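Local coordinates for Blr6230 protein (Bradyrhizobium diazoefficiens USDA 110, PDB 5NGG) that probably hydrolyses beta-lactam antibiotics as a subclass B3 metallo-beta-lactamase, with a pair of zinc ions in its active site, at residues I94-H106 with P175-T187. Sequence-based numbering, arbitrary orientation.
With ZN (zinc ion), chain D; ZN (zinc ion), chain C.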
loop_
_atom_site.group_PDB
_atom_site.type_symbol
_atom_site.label_atom_id
_atom_site.label_comp_id
_atom_site.label_asym_id
_atom_site.label_seq_id
_atom_site.Cartn_x
_atom_site.Cartn_y
_atom_site.Cartn_z
ATOM N N ILE A 94 10.302 -13.287 8.582
ATOM C CA ILE A 94 8.981 -12.741 8.323
ATOM C C ILE A 94 7.917 -13.716 8.847
ATOM O O ILE A 94 7.858 -14.865 8.415
ATOM C CB ILE A 94 8.765 -12.481 6.827
ATOM C CG1 ILE A 94 9.710 -11.389 6.341
ATOM C CG2 ILE A 94 7.316 -12.088 6.556
ATOM C CD1 ILE A 94 9.843 -11.308 4.831
ATOM N N LYS A 95 7.086 -13.228 9.760
ATOM C CA LYS A 95 5.988 -14.007 10.385
ATOM C C LYS A 95 4.599 -13.622 9.902
ATOM O O LYS A 95 3.669 -14.422 9.929
ATOM C CB LYS A 95 6.030 -13.848 11.917
ATOM C CG LYS A 95 7.373 -14.145 12.515
ATOM C CD LYS A 95 7.778 -15.593 12.334
ATOM N N LEU A 96 4.416 -12.326 9.608
ATOM C CA LEU A 96 3.169 -11.797 9.063
ATOM C C LEU A 96 3.463 -10.986 7.826
ATOM O O LEU A 96 4.497 -10.294 7.736
ATOM C CB LEU A 96 2.421 -10.877 10.033
ATOM C CG LEU A 96 1.947 -11.476 11.350
ATOM C CD1 LEU A 96 1.366 -10.387 12.238
ATOM C CD2 LEU A 96 0.929 -12.578 11.112
ATOM N N ILE A 97 2.527 -11.092 6.893
ATOM C CA ILE A 97 2.491 -10.261 5.692
ATOM C C ILE A 97 1.157 -9.516 5.739
ATOM O O ILE A 97 0.093 -10.142 5.855
ATOM C CB ILE A 97 2.561 -11.096 4.415
ATOM C CG1 ILE A 97 3.816 -11.978 4.404
ATOM C CG2 ILE A 97 2.527 -10.184 3.203
ATOM C CD1 ILE A 97 3.820 -13.050 3.328
ATOM N N LEU A 98 1.223 -8.185 5.663
ATOM C CA LEU A 98 0.023 -7.352 5.598
ATOM C C LEU A 98 -0.069 -6.741 4.208
ATOM O O LEU A 98 0.945 -6.443 3.577
ATOM C CB LEU A 98 0.083 -6.227 6.641
ATOM C CG LEU A 98 -0.452 -6.580 8.038
ATOM C CD1 LEU A 98 -0.011 -7.893 8.600
ATOM C CD2 LEU A 98 -0.201 -5.434 8.989
ATOM N N ASN A 99 -1.303 -6.563 3.756
ATOM C CA ASN A 99 -1.568 -5.925 2.470
ATOM C C ASN A 99 -2.340 -4.635 2.676
ATOM O O ASN A 99 -3.286 -4.593 3.474
ATOM C CB ASN A 99 -2.378 -6.891 1.601
ATOM C CG ASN A 99 -2.585 -6.457 0.120
ATOM O OD1 ASN A 99 -3.630 -6.786 -0.445
ATOM N ND2 ASN A 99 -1.613 -5.825 -0.520
ATOM N N THR A 100 -1.977 -3.615 1.906
ATOM C CA THR A 100 -2.798 -2.401 1.784
ATOM C C THR A 100 -3.959 -2.662 0.817
ATOM O O THR A 100 -5.127 -2.465 1.144
ATOM C CB THR A 100 -1.994 -1.193 1.272
ATOM O OG1 THR A 100 -1.271 -1.553 0.089
ATOM C CG2 THR A 100 -1.081 -0.651 2.370
ATOM N N HIS A 101 -3.657 -3.114 -0.396
ATOM C CA HIS A 101 -4.736 -3.422 -1.351
ATOM C C HIS A 101 -4.254 -4.404 -2.404
ATOM O O HIS A 101 -3.069 -4.507 -2.706
ATOM C CB HIS A 101 -5.332 -2.162 -1.982
ATOM C CG HIS A 101 -4.467 -1.546 -3.032
ATOM N ND1 HIS A 101 -3.589 -0.509 -2.792
ATOM C CD2 HIS A 101 -4.410 -1.774 -4.363
ATOM C CE1 HIS A 101 -2.993 -0.164 -3.920
ATOM N NE2 HIS A 101 -3.453 -0.933 -4.890
ATOM N N ALA A 102 -5.213 -5.116 -2.978
ATOM C CA ALA A 102 -4.932 -6.329 -3.742
ATOM C C ALA A 102 -4.816 -6.083 -5.251
ATOM O O ALA A 102 -5.615 -6.590 -6.022
ATOM C CB ALA A 102 -6.004 -7.354 -3.438
ATOM N N HIS A 103 -3.805 -5.328 -5.666
ATOM C CA HIS A 103 -3.397 -5.187 -7.064
ATOM C C HIS A 103 -1.995 -5.743 -7.238
ATOM O O HIS A 103 -1.200 -5.728 -6.292
ATOM C CB HIS A 103 -3.401 -3.721 -7.512
ATOM C CG HIS A 103 -4.751 -3.112 -7.606
ATOM N ND1 HIS A 103 -4.927 -1.754 -7.557
ATOM C CD2 HIS A 103 -5.978 -3.661 -7.781
ATOM C CE1 HIS A 103 -6.211 -1.484 -7.703
ATOM N NE2 HIS A 103 -6.872 -2.623 -7.838
ATOM N N LEU A 104 -1.708 -6.226 -8.446
ATOM C CA LEU A 104 -0.461 -6.968 -8.714
ATOM C C LEU A 104 0.823 -6.223 -8.378
ATOM O O LEU A 104 1.818 -6.860 -8.100
ATOM C CB LEU A 104 -0.387 -7.447 -10.157
ATOM C CG LEU A 104 0.076 -6.488 -11.243
ATOM C CD1 LEU A 104 0.438 -7.257 -12.515
ATOM C CD2 LEU A 104 -0.968 -5.436 -11.526
ATOM N N ASP A 105 0.808 -4.884 -8.423
ATOM C CA ASP A 105 1.992 -4.115 -8.087
ATOM C C ASP A 105 2.299 -4.094 -6.595
ATOM O O ASP A 105 3.378 -3.629 -6.200
ATOM C CB ASP A 105 1.944 -2.699 -8.692
ATOM C CG ASP A 105 0.707 -1.879 -8.351
ATOM O OD1 ASP A 105 -0.424 -2.437 -8.320
ATOM O OD2 ASP A 105 0.922 -0.646 -8.149
ATOM N N HIS A 106 1.382 -4.624 -5.776
ATOM C CA HIS A 106 1.585 -4.746 -4.330
ATOM C C HIS A 106 1.521 -6.186 -3.825
ATOM O O HIS A 106 1.948 -6.459 -2.706
ATOM C CB HIS A 106 0.580 -3.879 -3.581
ATOM C CG HIS A 106 0.538 -2.478 -4.117
ATOM N ND1 HIS A 106 1.600 -1.610 -3.981
ATOM C CD2 HIS A 106 -0.345 -1.861 -4.925
ATOM C CE1 HIS A 106 1.350 -0.508 -4.665
ATOM N NE2 HIS A 106 0.161 -0.626 -5.241
ATOM N N PRO A 175 -11.894 1.922 1.548
ATOM C CA PRO A 175 -12.155 1.415 0.206
ATOM C C PRO A 175 -12.245 2.497 -0.862
ATOM O O PRO A 175 -12.363 3.685 -0.564
ATOM C CB PRO A 175 -13.504 0.702 0.360
ATOM C CG PRO A 175 -14.189 1.482 1.439
ATOM C CD PRO A 175 -13.073 1.753 2.426
ATOM N N GLY A 176 -12.202 2.052 -2.108
ATOM C CA GLY A 176 -12.335 2.909 -3.293
ATOM C C GLY A 176 -11.355 2.431 -4.329
ATOM O O GLY A 176 -11.738 1.843 -5.347
ATOM N N HIS A 177 -10.063 2.614 -4.059
ATOM C CA HIS A 177 -9.057 2.167 -5.001
ATOM C C HIS A 177 -9.154 0.625 -5.196
ATOM O O HIS A 177 -8.893 0.120 -6.297
ATOM C CB HIS A 177 -7.665 2.629 -4.532
ATOM C CG HIS A 177 -6.562 2.236 -5.451
ATOM N ND1 HIS A 177 -6.201 2.956 -6.566
ATOM C CD2 HIS A 177 -5.766 1.153 -5.431
ATOM C CE1 HIS A 177 -5.196 2.333 -7.172
ATOM N NE2 HIS A 177 -4.926 1.228 -6.515
ATOM N N SER A 178 -9.494 -0.097 -4.126
ATOM C CA SER A 178 -9.949 -1.481 -4.220
ATOM C C SER A 178 -11.070 -1.642 -3.199
ATOM O O SER A 178 -11.185 -0.828 -2.272
ATOM C CB SER A 178 -8.811 -2.470 -3.937
ATOM O OG SER A 178 -8.510 -2.521 -2.542
ATOM N N PRO A 179 -11.882 -2.696 -3.330
ATOM C CA PRO A 179 -12.998 -2.829 -2.389
ATOM C C PRO A 179 -12.579 -3.084 -0.939
ATOM O O PRO A 179 -13.302 -2.687 -0.015
ATOM C CB PRO A 179 -13.840 -3.972 -2.976
ATOM C CG PRO A 179 -12.903 -4.720 -3.844
ATOM C CD PRO A 179 -11.961 -3.701 -4.411
ATOM N N GLY A 180 -11.444 -3.746 -0.764
ATOM C CA GLY A 180 -10.921 -4.099 0.555
ATOM C C GLY A 180 -9.690 -3.313 0.975
ATOM O O GLY A 180 -9.009 -3.725 1.915
ATOM N N CYS A 181 -9.451 -2.165 0.339
ATOM C CA CYS A 181 -8.292 -1.311 0.613
ATOM C C CYS A 181 -8.259 -0.974 2.124
ATOM O O CYS A 181 -9.270 -0.458 2.663
ATOM C CB CYS A 181 -8.468 -0.043 -0.238
ATOM S SG CYS A 181 -7.023 0.881 -0.816
ATOM N N THR A 182 -7.135 -1.308 2.763
ATOM C CA THR A 182 -6.976 -1.189 4.210
ATOM C C THR A 182 -5.761 -0.334 4.498
ATOM O O THR A 182 -4.647 -0.637 4.062
ATOM C CB THR A 182 -6.812 -2.575 4.843
ATOM O OG1 THR A 182 -7.968 -3.376 4.521
ATOM C CG2 THR A 182 -6.675 -2.490 6.357
ATOM N N SER A 183 -5.974 0.733 5.247
ATOM C CA SER A 183 -4.904 1.588 5.742
ATOM C C SER A 183 -4.549 1.162 7.158
ATOM O O SER A 183 -5.424 0.941 7.981
ATOM C CB SER A 183 -5.343 3.052 5.716
ATOM O OG SER A 183 -5.606 3.479 4.375
ATOM N N TRP A 184 -3.255 1.014 7.431
ATOM C CA TRP A 184 -2.805 0.425 8.692
ATOM C C TRP A 184 -2.139 1.476 9.586
ATOM O O TRP A 184 -1.212 2.152 9.153
ATOM C CB TRP A 184 -1.793 -0.677 8.385
ATOM C CG TRP A 184 -2.355 -1.879 7.699
ATOM C CD1 TRP A 184 -2.351 -2.164 6.362
ATOM C CD2 TRP A 184 -3.031 -2.956 8.333
ATOM N NE1 TRP A 184 -2.958 -3.357 6.134
ATOM C CE2 TRP A 184 -3.381 -3.878 7.328
ATOM C CE3 TRP A 184 -3.355 -3.253 9.663
ATOM C CZ2 TRP A 184 -4.020 -5.089 7.620
ATOM C CZ3 TRP A 184 -3.998 -4.417 9.938
ATOM C CH2 TRP A 184 -4.310 -5.341 8.928
ATOM N N GLU A 185 -2.623 1.592 10.820
ATOM C CA GLU A 185 -2.100 2.573 11.769
ATOM C C GLU A 185 -1.217 1.901 12.818
ATOM O O GLU A 185 -1.541 0.835 13.339
ATOM C CB GLU A 185 -3.264 3.273 12.452
ATOM C CG GLU A 185 -2.861 4.344 13.442
ATOM C CD GLU A 185 -4.046 5.034 14.096
ATOM O OE1 GLU A 185 -5.224 4.633 13.863
ATOM O OE2 GLU A 185 -3.773 5.979 14.884
ATOM N N MET A 186 -0.101 2.542 13.146
ATOM C CA MET A 186 0.748 2.062 14.251
ATOM C C MET A 186 1.495 3.209 14.879
ATOM O O MET A 186 1.678 4.256 14.277
ATOM C CB MET A 186 1.728 0.968 13.839
ATOM C CG MET A 186 2.795 1.400 12.856
ATOM S SD MET A 186 4.032 0.114 12.539
ATOM C CE MET A 186 5.027 0.251 14.019
ATOM N N THR A 187 1.893 2.995 16.129
ATOM C CA THR A 187 2.643 3.982 16.871
ATOM C C THR A 187 4.141 3.649 16.804
ATOM O O THR A 187 4.558 2.481 16.948
ATOM C CB THR A 187 2.221 3.953 18.345
ATOM O OG1 THR A 187 0.808 4.119 18.398
ATOM C CG2 THR A 187 2.908 5.031 19.172
HETATM ZN ZN ZN D . -3.604 -0.324 -6.858
HETATM ZN ZN ZN C . -0.308 0.530 -6.875
HETATM O O HOH W 1 -9.628 -1.971 -7.960
HETATM O O HOH W 2 -1.994 -0.242 -7.770
#
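H101, H103 and H177 close on one zinc ion from the two segments, H101 and H177 through NE2 and H103 through ND1, and a bridging water 1.9 Å from that zinc completes a four-ligand shell. The same water reaches the second zinc, bound by D105, H106 and, from outside the segments, H242 among others. Imidazole suits H101 and H177 because the nitrogen away from the metal is fixed by the protein: H101 ND1 hydrogen-bonds to the carbonyl O of C201, H177 ND1 to that of T204. H103 NE2 instead donates to a second water, which donates to H177 O. H177 reaches the metal extended, its CG opposite the backbone N (chi1 -179°), and sets its edge against the face of H101, planes at 76°.

Away from the zincs, T182 N donates to T100 O (2.8 Å), and W184 NE1 gives N99 O an almost straight bond (3.0 Å, 179°), in the indole plane but from above the carbonyl plane. The large indole also takes a CH-pi contact, CD2 of L98 3.7 Å above the centre of the six-membered ring of W184.

The contact thus joins the two sheets of the αββα fold. A carboxylate suits D105: OD2 binds zinc while OD1 accepts from the bridging water (2.8 Å), consistent with a nucleophile readied for beta-lactam attack.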